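Local coordinates for primase X domain-containing protein (Sulfolobus solfataricus, PDB 4WYH) that serves as a noncatalytic subunit of an archaeal eukaryotic-type primase and is essential for efficient primer synthesis, at residues Tyr32-Glu36 with Val54-Tyr58; Val38-Gln44 with Phe77-Leu81; Lys48-Leu52 with Trp90-Val94. All blocks are in the same frame, centred on the assembly; numbering follows the deposited sequence.

Contact 1 (Tyr32-Glu36 with Val54-Tyr58); sequences YSWIE and VASRY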
loop_
_atom_site.group_PDB
_atom_site.type_symbol
_atom_site.label_atom_id
_atom_site.label_comp_id
_atom_site.label_asym_id
_atom_site.label_seq_id
_atom_site.Cartn_x
_atom_site.Cartn_y
_atom_site.Cartn_z
ATOM N N TYR A 32 7.527 -7.892 -6.957
ATOM C CA TYR A 32 7.052 -7.035 -5.846
ATOM C C TYR A 32 7.798 -5.733 -5.835
ATOM O O TYR A 32 7.473 -4.829 -5.088
ATOM C CB TYR A 32 7.152 -7.708 -4.449
ATOM C CG TYR A 32 6.172 -8.825 -4.243
ATOM C CD1 TYR A 32 4.848 -8.565 -4.328
ATOM C CD2 TYR A 32 6.566 -10.154 -3.996
ATOM C CE1 TYR A 32 3.904 -9.552 -4.149
ATOM C CE2 TYR A 32 5.602 -11.175 -3.805
ATOM C CZ TYR A 32 4.270 -10.843 -3.872
ATOM O OH TYR A 32 3.192 -11.723 -3.677
ATOM N N SER A 33 8.788 -5.621 -6.691
ATOM C CA SER A 33 9.527 -4.392 -6.806
ATOM C C SER A 33 8.592 -3.252 -6.982
ATOM O O SER A 33 8.851 -2.196 -6.436
ATOM C CB SER A 33 10.516 -4.428 -7.986
ATOM O OG SER A 33 11.676 -5.122 -7.531
ATOM N N TRP A 34 7.545 -3.448 -7.791
ATOM C CA TRP A 34 6.594 -2.363 -8.128
ATOM C C TRP A 34 5.929 -1.749 -6.880
ATOM O O TRP A 34 5.662 -0.567 -6.853
ATOM C CB TRP A 34 5.547 -2.847 -9.153
ATOM C CG TRP A 34 4.553 -3.839 -8.640
ATOM C CD1 TRP A 34 4.687 -5.198 -8.628
ATOM C CD2 TRP A 34 3.271 -3.568 -8.025
ATOM N NE1 TRP A 34 3.566 -5.786 -8.088
ATOM C CE2 TRP A 34 2.685 -4.803 -7.719
ATOM C CE3 TRP A 34 2.570 -2.401 -7.707
ATOM C CZ2 TRP A 34 1.444 -4.908 -7.068
ATOM C CZ3 TRP A 34 1.329 -2.519 -7.084
ATOM C CH2 TRP A 34 0.785 -3.778 -6.795
ATOM N N ILE A 35 5.703 -2.557 -5.862
ATOM C CA ILE A 35 5.162 -2.068 -4.600
ATOM C C ILE A 35 6.105 -1.081 -3.965
ATOM O O ILE A 35 5.678 -0.005 -3.542
ATOM C CB ILE A 35 4.858 -3.232 -3.651
ATOM C CG1 ILE A 35 3.873 -4.186 -4.360
ATOM C CG2 ILE A 35 4.299 -2.728 -2.327
ATOM C CD1 ILE A 35 3.217 -5.222 -3.498
ATOM N N GLU A 36 7.390 -1.402 -3.919
ATOM C CA GLU A 36 8.377 -0.497 -3.341
ATOM C C GLU A 36 8.392 0.838 -4.069
ATOM O O GLU A 36 8.436 1.901 -3.460
ATOM C CB GLU A 36 9.775 -1.119 -3.361
ATOM C CG GLU A 36 9.918 -2.380 -2.489
ATOM C CD GLU A 36 9.979 -2.121 -0.995
ATOM O OE1 GLU A 36 9.818 -0.930 -0.619
ATOM O OE2 GLU A 36 10.158 -3.096 -0.176
ATOM N N VAL A 54 -2.832 -3.912 -0.543
ATOM C CA VAL A 54 -1.574 -4.205 -1.136
ATOM C C VAL A 54 -0.392 -3.943 -0.190
ATOM O O VAL A 54 0.295 -4.881 0.208
ATOM C CB VAL A 54 -1.409 -3.446 -2.485
ATOM C CG1 VAL A 54 -0.099 -3.806 -3.121
ATOM C CG2 VAL A 54 -2.614 -3.687 -3.390
ATOM N N ALA A 55 -0.133 -2.695 0.154
ATOM C CA ALA A 55 1.132 -2.363 0.764
ATOM C C ALA A 55 1.293 -2.955 2.151
ATOM O O ALA A 55 2.342 -3.507 2.466
ATOM C CB ALA A 55 1.304 -0.870 0.796
ATOM N N SER A 56 0.276 -2.867 2.981
ATOM C CA SER A 56 0.383 -3.410 4.339
ATOM C C SER A 56 0.697 -4.930 4.298
ATOM O O SER A 56 1.576 -5.371 4.998
ATOM C CB SER A 56 -0.907 -3.190 5.173
ATOM O OG SER A 56 -2.007 -3.855 4.598
ATOM N N ARG A 57 -0.019 -5.662 3.443
ATOM C CA ARG A 57 0.162 -7.101 3.287
ATOM C C ARG A 57 1.537 -7.452 2.734
ATOM O O ARG A 57 2.150 -8.376 3.180
ATOM C CB ARG A 57 -0.881 -7.608 2.339
ATOM C CG ARG A 57 -2.318 -7.224 2.718
ATOM C CD ARG A 57 -3.281 -7.902 1.792
ATOM N NE ARG A 57 -4.636 -7.579 2.093
ATOM C CZ ARG A 57 -5.671 -8.165 1.533
ATOM N NH1 ARG A 57 -5.488 -9.125 0.618
ATOM N NH2 ARG A 57 -6.899 -7.765 1.854
ATOM N N TYR A 58 2.024 -6.696 1.758
ATOM C CA TYR A 58 3.376 -6.900 1.281
ATOM C C TYR A 58 4.427 -6.735 2.377
ATOM O O TYR A 58 5.293 -7.586 2.609
ATOM C CB TYR A 58 3.635 -5.933 0.160
ATOM C CG TYR A 58 5.083 -5.827 -0.267
ATOM C CD1 TYR A 58 5.712 -6.887 -0.859
ATOM C CD2 TYR A 58 5.839 -4.641 -0.010
ATOM C CE1 TYR A 58 7.071 -6.800 -1.231
ATOM C CE2 TYR A 58 7.194 -4.542 -0.357
ATOM C CZ TYR A 58 7.772 -5.601 -0.998
ATOM O OH TYR A 58 9.040 -5.585 -1.416
#

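Contact 2 (Val38-Gln44 with Phe77-Leu81); sequences VLEMGLQ and FYYKL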
loop_
_atom_site.group_PDB
_atom_site.type_symbol
_atom_site.label_atom_id
_atom_site.label_comp_id
_atom_site.label_asym_id
_atom_site.label_seq_id
_atom_site.Cartn_x
_atom_site.Cartn_y
_atom_site.Cartn_z
ATOM N N VAL A 38 5.893 2.285 -5.813
ATOM C CA VAL A 38 4.685 3.001 -5.481
ATOM C C VAL A 38 4.844 3.604 -4.079
ATOM O O VAL A 38 4.509 4.791 -3.871
ATOM C CB VAL A 38 3.417 2.113 -5.556
ATOM C CG1 VAL A 38 2.187 2.890 -5.132
ATOM C CG2 VAL A 38 3.185 1.643 -7.000
ATOM N N LEU A 39 5.365 2.819 -3.138
ATOM C CA LEU A 39 5.531 3.322 -1.820
ATOM C C LEU A 39 6.417 4.557 -1.798
ATOM O O LEU A 39 6.182 5.471 -1.022
ATOM C CB LEU A 39 6.100 2.293 -0.862
ATOM C CG LEU A 39 5.128 1.315 -0.257
ATOM C CD1 LEU A 39 5.940 0.168 0.301
ATOM C CD2 LEU A 39 4.209 1.853 0.817
ATOM N N GLU A 40 7.429 4.549 -2.658
ATOM C CA GLU A 40 8.353 5.668 -2.754
ATOM C C GLU A 40 7.715 6.923 -3.338
ATOM O O GLU A 40 8.042 7.999 -2.896
ATOM C CB GLU A 40 9.502 5.303 -3.649
ATOM C CG GLU A 40 10.484 6.434 -3.806
ATOM C CD GLU A 40 11.582 6.088 -4.747
ATOM O OE1 GLU A 40 11.361 5.150 -5.555
ATOM O OE2 GLU A 40 12.647 6.755 -4.654
ATOM N N MET A 41 6.849 6.758 -4.343
ATOM C CA MET A 41 6.352 7.873 -5.144
ATOM C C MET A 41 5.016 8.452 -4.702
ATOM O O MET A 41 4.800 9.643 -4.787
ATOM C CB MET A 41 6.322 7.469 -6.601
ATOM C CG MET A 41 7.668 6.997 -7.145
ATOM S SD MET A 41 8.928 8.299 -7.188
ATOM C CE MET A 41 7.990 9.745 -7.736
ATOM N N GLY A 42 4.124 7.583 -4.226
ATOM C CA GLY A 42 2.849 7.979 -3.722
ATOM C C GLY A 42 1.748 7.797 -4.753
ATOM O O GLY A 42 2.009 7.603 -5.939
ATOM N N LEU A 43 0.525 7.768 -4.269
ATOM C CA LEU A 43 -0.652 7.698 -5.112
ATOM C C LEU A 43 -1.584 8.886 -4.767
ATOM O O LEU A 43 -1.173 9.868 -4.085
ATOM C CB LEU A 43 -1.384 6.342 -4.945
ATOM C CG LEU A 43 -0.610 5.055 -5.318
ATOM C CD1 LEU A 43 -1.438 3.786 -5.026
ATOM C CD2 LEU A 43 -0.130 5.063 -6.760
ATOM N N GLN A 44 -2.833 8.757 -5.202
ATOM C CA GLN A 44 -3.726 9.881 -5.172
ATOM C C GLN A 44 -5.079 9.554 -4.507
ATOM O O GLN A 44 -5.175 9.720 -3.336
ATOM C CB GLN A 44 -3.819 10.493 -6.559
ATOM C CG GLN A 44 -4.592 11.783 -6.608
ATOM C CD GLN A 44 -4.421 12.545 -7.914
ATOM O OE1 GLN A 44 -4.395 13.766 -7.913
ATOM N NE2 GLN A 44 -4.286 11.846 -9.017
ATOM N N PHE A 77 4.416 6.983 2.965
ATOM C CA PHE A 77 3.724 6.836 1.692
ATOM C C PHE A 77 2.462 7.679 1.590
ATOM O O PHE A 77 2.309 8.443 0.625
ATOM C CB PHE A 77 3.335 5.363 1.468
ATOM C CG PHE A 77 2.292 5.182 0.423
ATOM C CD1 PHE A 77 2.615 5.371 -0.907
ATOM C CD2 PHE A 77 0.959 4.825 0.758
ATOM C CE1 PHE A 77 1.641 5.204 -1.882
ATOM C CE2 PHE A 77 0.000 4.641 -0.241
ATOM C CZ PHE A 77 0.344 4.848 -1.542
ATOM N N TYR A 78 1.582 7.584 2.589
ATOM C CA TYR A 78 0.320 8.306 2.571
ATOM C C TYR A 78 0.457 9.767 2.371
ATOM O O TYR A 78 -0.332 10.328 1.607
ATOM C CB TYR A 78 -0.581 8.001 3.801
ATOM C CG TYR A 78 -1.919 8.676 3.682
ATOM C CD1 TYR A 78 -2.959 8.122 2.954
ATOM C CD2 TYR A 78 -2.120 9.940 4.253
ATOM C CE1 TYR A 78 -4.172 8.802 2.822
ATOM C CE2 TYR A 78 -3.294 10.639 4.094
ATOM C CZ TYR A 78 -4.329 10.077 3.369
ATOM O OH TYR A 78 -5.509 10.775 3.251
ATOM N N TYR A 79 1.411 10.417 3.067
ATOM C CA TYR A 79 1.555 11.851 3.003
ATOM C C TYR A 79 2.492 12.347 1.858
ATOM O O TYR A 79 2.858 13.510 1.792
ATOM C CB TYR A 79 1.932 12.412 4.375
ATOM C CG TYR A 79 0.856 12.248 5.420
ATOM C CD1 TYR A 79 -0.338 12.947 5.323
ATOM C CD2 TYR A 79 1.030 11.411 6.527
ATOM C CE1 TYR A 79 -1.351 12.837 6.311
ATOM C CE2 TYR A 79 -0.005 11.283 7.495
ATOM C CZ TYR A 79 -1.168 12.012 7.373
ATOM O OH TYR A 79 -2.217 11.939 8.265
ATOM N N LYS A 80 2.842 11.483 0.928
ATOM C CA LYS A 80 3.447 11.977 -0.304
ATOM C C LYS A 80 2.529 12.952 -1.028
ATOM O O LYS A 80 3.002 13.796 -1.759
ATOM C CB LYS A 80 3.843 10.838 -1.258
ATOM C CG LYS A 80 4.816 9.865 -0.681
ATOM C CD LYS A 80 6.078 10.560 -0.341
ATOM C CE LYS A 80 7.226 9.839 -0.946
ATOM N NZ LYS A 80 8.491 10.200 -0.256
ATOM N N LEU A 81 1.211 12.854 -0.827
ATOM C CA LEU A 81 0.270 13.824 -1.441
ATOM C C LEU A 81 0.234 15.220 -0.794
ATOM O O LEU A 81 0.311 16.220 -1.519
ATOM C CB LEU A 81 -1.155 13.248 -1.509
ATOM C CG LEU A 81 -2.087 13.645 -2.673
ATOM C CD1 LEU A 81 -2.167 15.135 -2.807
ATOM C CD2 LEU A 81 -1.636 13.099 -4.019
HETATM O O HOH W 1 0.628 8.990 -1.633
#

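Contact 3 (Lys48-Leu52 with Trp90-Val94); sequences KRFIL and WLKSV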
loop_
_atom_site.group_PDB
_atom_site.type_symbol
_atom_site.label_atom_id
_atom_site.label_comp_id
_atom_site.label_asym_id
_atom_site.label_seq_id
_atom_site.Cartn_x
_atom_site.Cartn_y
_atom_site.Cartn_z
ATOM N N LYS A 48 -5.662 4.893 0.395
ATOM C CA LYS A 48 -6.102 4.076 1.497
ATOM C C LYS A 48 -6.357 2.635 1.060
ATOM O O LYS A 48 -5.912 1.708 1.667
ATOM C CB LYS A 48 -7.294 4.722 2.203
ATOM C CG LYS A 48 -6.848 5.851 3.116
ATOM C CD LYS A 48 -8.052 6.494 3.774
ATOM C CE LYS A 48 -7.602 7.743 4.486
ATOM N NZ LYS A 48 -8.768 8.426 5.114
ATOM N N ARG A 49 -7.000 2.456 -0.077
ATOM C CA ARG A 49 -7.183 1.100 -0.609
ATOM C C ARG A 49 -5.847 0.398 -0.937
ATOM O O ARG A 49 -5.703 -0.779 -0.640
ATOM C CB ARG A 49 -8.055 1.176 -1.878
ATOM C CG ARG A 49 -9.432 1.682 -1.555
ATOM C CD ARG A 49 -10.424 1.366 -2.686
ATOM N NE ARG A 49 -9.929 1.723 -4.019
ATOM C CZ ARG A 49 -10.157 2.878 -4.601
ATOM N NH1 ARG A 49 -10.772 3.807 -3.937
ATOM N NH2 ARG A 49 -9.724 3.125 -5.837
ATOM N N PHE A 50 -4.867 1.123 -1.480
ATOM C CA PHE A 50 -3.534 0.564 -1.780
ATOM C C PHE A 50 -2.928 0.110 -0.477
ATOM O O PHE A 50 -2.400 -0.954 -0.397
ATOM C CB PHE A 50 -2.638 1.597 -2.435
ATOM C CG PHE A 50 -1.260 1.071 -2.788
ATOM C CD1 PHE A 50 -1.128 0.154 -3.792
ATOM C CD2 PHE A 50 -0.157 1.414 -2.057
ATOM C CE1 PHE A 50 0.098 -0.344 -4.135
ATOM C CE2 PHE A 50 1.099 0.897 -2.393
ATOM C CZ PHE A 50 1.204 0.008 -3.425
ATOM N N ILE A 51 -3.045 0.898 0.576
ATOM C CA ILE A 51 -2.590 0.452 1.918
ATOM C C ILE A 51 -3.303 -0.788 2.449
ATOM O O ILE A 51 -2.653 -1.740 2.878
ATOM C CB ILE A 51 -2.686 1.601 2.987
ATOM C CG1 ILE A 51 -1.716 2.745 2.658
ATOM C CG2 ILE A 51 -2.496 1.067 4.426
ATOM C CD1 ILE A 51 -1.985 3.994 3.513
ATOM N N LEU A 52 -4.614 -0.817 2.391
ATOM C CA LEU A 52 -5.354 -1.957 2.916
ATOM C C LEU A 52 -5.108 -3.243 2.115
ATOM O O LEU A 52 -4.910 -4.296 2.692
ATOM C CB LEU A 52 -6.841 -1.653 2.934
ATOM C CG LEU A 52 -7.804 -2.718 3.436
ATOM C CD1 LEU A 52 -7.397 -3.148 4.842
ATOM C CD2 LEU A 52 -9.223 -2.209 3.381
ATOM N N TRP A 90 -6.015 3.581 12.591
ATOM C CA TRP A 90 -6.390 2.820 11.396
ATOM C C TRP A 90 -5.174 1.990 10.894
ATOM O O TRP A 90 -5.281 0.808 10.668
ATOM C CB TRP A 90 -6.904 3.747 10.303
ATOM C CG TRP A 90 -7.440 3.077 9.141
ATOM C CD1 TRP A 90 -8.725 2.568 9.006
ATOM C CD2 TRP A 90 -6.806 2.881 7.880
ATOM N NE1 TRP A 90 -8.897 2.050 7.755
ATOM C CE2 TRP A 90 -7.736 2.227 7.037
ATOM C CE3 TRP A 90 -5.563 3.209 7.359
ATOM C CZ2 TRP A 90 -7.442 1.895 5.725
ATOM C CZ3 TRP A 90 -5.283 2.848 6.036
ATOM C CH2 TRP A 90 -6.222 2.231 5.245
ATOM N N LEU A 91 -4.035 2.632 10.755
ATOM C CA LEU A 91 -2.823 1.970 10.220
ATOM C C LEU A 91 -2.373 0.804 11.077
ATOM O O LEU A 91 -2.072 -0.241 10.559
ATOM C CB LEU A 91 -1.705 2.964 10.028
ATOM C CG LEU A 91 -1.934 3.989 8.913
ATOM C CD1 LEU A 91 -0.902 5.128 8.939
ATOM C CD2 LEU A 91 -1.930 3.310 7.540
ATOM N N LYS A 92 -2.347 0.999 12.390
ATOM C CA LYS A 92 -1.996 -0.047 13.295
ATOM C C LYS A 92 -2.988 -1.198 13.221
ATOM O O LYS A 92 -2.587 -2.368 13.172
ATOM C CB LYS A 92 -1.931 0.437 14.738
ATOM C CG LYS A 92 -0.953 1.550 14.967
ATOM C CD LYS A 92 -0.933 1.895 16.466
ATOM C CE LYS A 92 0.192 2.851 16.825
ATOM N NZ LYS A 92 -0.132 3.369 18.191
ATOM N N SER A 93 -4.279 -0.884 13.183
ATOM C CA SER A 93 -5.294 -1.932 12.991
ATOM C C SER A 93 -5.142 -2.730 11.674
ATOM O O SER A 93 -5.254 -3.954 11.652
ATOM C CB SER A 93 -6.678 -1.348 13.079
ATOM O OG SER A 93 -7.655 -2.364 12.781
ATOM N N VAL A 94 -4.924 -2.051 10.560
ATOM C CA VAL A 94 -4.650 -2.757 9.315
ATOM C C VAL A 94 -3.475 -3.719 9.418
ATOM O O VAL A 94 -3.555 -4.862 8.967
ATOM C CB VAL A 94 -4.363 -1.750 8.196
ATOM C CG1 VAL A 94 -3.950 -2.476 6.923
ATOM C CG2 VAL A 94 -5.569 -0.840 7.926
#

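Contact 1 (Tyr32-Glu36 with Val54-Tyr58)
Ile35 and Ala55 bring the two backbones to 6.7 Å between their CA atoms, where the first turn of helix 33-41, with Tyr32 at its N-cap position, meets the middle of helix 47-63; residues 54-58 there include a wider pi-type turn. Tyr58 carries most of the contact. With its CG anti to the backbone N (chi1 169°), the phenol leaves helix 47-63 and runs in among Tyr32, Ile35 and Glu36. Ile35 takes one face: its CB stands 4.0 Å above the ring plane, displaced toward the rim, a CH-pi contact, while its CG2 comes within 3.4 Å of Tyr58 CD2. The longer branch, through CG1, brings Ile35 CD1 to Val54 CG1 at 3.6 Å, and Ile35 thus touches both Val54 and Tyr58. Trp34 adds the far end of its indole, CH2 lying 3.8 Å from Val54 CG1. Against Tyr58 CE1 lies Tyr32 CB, and the two phenol rings meet obliquely, planes 36° apart, the two side chains running alongside each other with opposite headings. Polar chemistry is confined to the phenol's end. Tyr58 OH donates to Glu36 OE2 over 3.0 Å, meeting the anti side of that oxygen from 28° out of the carboxylate plane; the carboxylate stands nearly perpendicular to the ring. This single bond may limit swinging of the exposed glutamate. In this all-helical chain, helix 116-128 closes on the pair through Ile122 and Leu126 against Trp34 and Met118 against Val54, while Trp106, from a loop, also covers Val54.

Contact 2 (Val38-Gln44 with Phe77-Leu81)
A chi1 of 163° sets Phe77 CG anti to its own backbone N and sends the ring from the last turn of helix 67-78 against the C-terminal end of helix 33-41. In this all-helical fold, helix 33-41 and helix 67-78 both finish here, and their closing turns pack together. The ring's rim lies against backbone: Val38 O and Leu39 O are near its plane at the edge, Val38 O being 3.5 Å from Phe77 CE1. Leu39 CD2 packs on Phe77 CB at 3.7 Å, its side chain crossing at about a right angle, and Leu43 CG adds to the edge at 3.9 Å from Phe77 CZ.

Gly42 ends the helix with a positive phi (99°), and its CA sits 3.5 Å from Phe77 CE1. Lys80 CB and CG lie alongside this glycine's CA. Farther along, Leu81 CD2 touches Leu43 O and the chain of Gln44, next to Asp45, a manganese-binding residue; no metal is bound here. One water bridges the two helix ends, accepting from Leu43 N at 2.9 Å and donating to Phe77 O, also at 2.9 Å.

Contact 3 (Lys48-Leu52 with Trp90-Val94)
The indole of Trp90 presents its six-membered end to helix 47-63. Over one face, near the centre, lies Val94 CG2, one turn on in the same helix and 3.8 Å above the plane; at the edge, in the plane, is Lys48 O, 3.6 Å from Trp90 CH2. Ile51 approaches obliquely, CG2 resting 3.7 Å from Trp90 CZ3, and Lys48 CB brushes CH2 before its extended chain leads away from the indole.

The Trp90 side chain is carried across by a CG placed anti to the backbone N (chi1 -173°), which lets it span much of the gap between the axes of segments 48-52 and 90-94, which approach to 11.2 Å at their closest, with 31° between their directions. Ile51 CG2 also serves Leu91, touching its CD2 at 3.9 Å, and the two side chains cross at about a right angle. Farther along, Leu52 CD1 meets Val94 CG1 at 4.1 Å, close to where the backbones draw nearest, Leu52 CA to Val94 CA being 6.5 Å. Phe77 and Leu71 of helix 67-78 pack on Ile51 and Leu91 respectively.

No hydrogen bond crosses between these segments. Lys48 O accepts from Leu52 N within its helix; the aromatic C-H edge facing that carbonyl, a poor donor, would add at most a weak electrostatic attraction, and the two helices are held here chiefly by shape and hydrophobic burial.

Helix 47-63 is common to contacts 1 and 3, and helix 33-41 to contacts 1 and 2. All three are partly buried; the centre of contact 1 lies nearest the centre of the chain, about 6 Å from it, and that of contact 2 farthest, at about 9 Å. Phe50 ties contact 3 to contact 2, packing on Val38, Leu43 and Phe77, while Ser56 of contact 1 bonds to Ile51 O and leans on Val94. Their chemistry differs: contact 1 has a direct side-chain hydrogen bond at its exposed margin, contact 2 combines packing round a phenylalanine ring with a water bridge where helices give way to loops, and contact 3, between the early turns of two helices, is apolar packing.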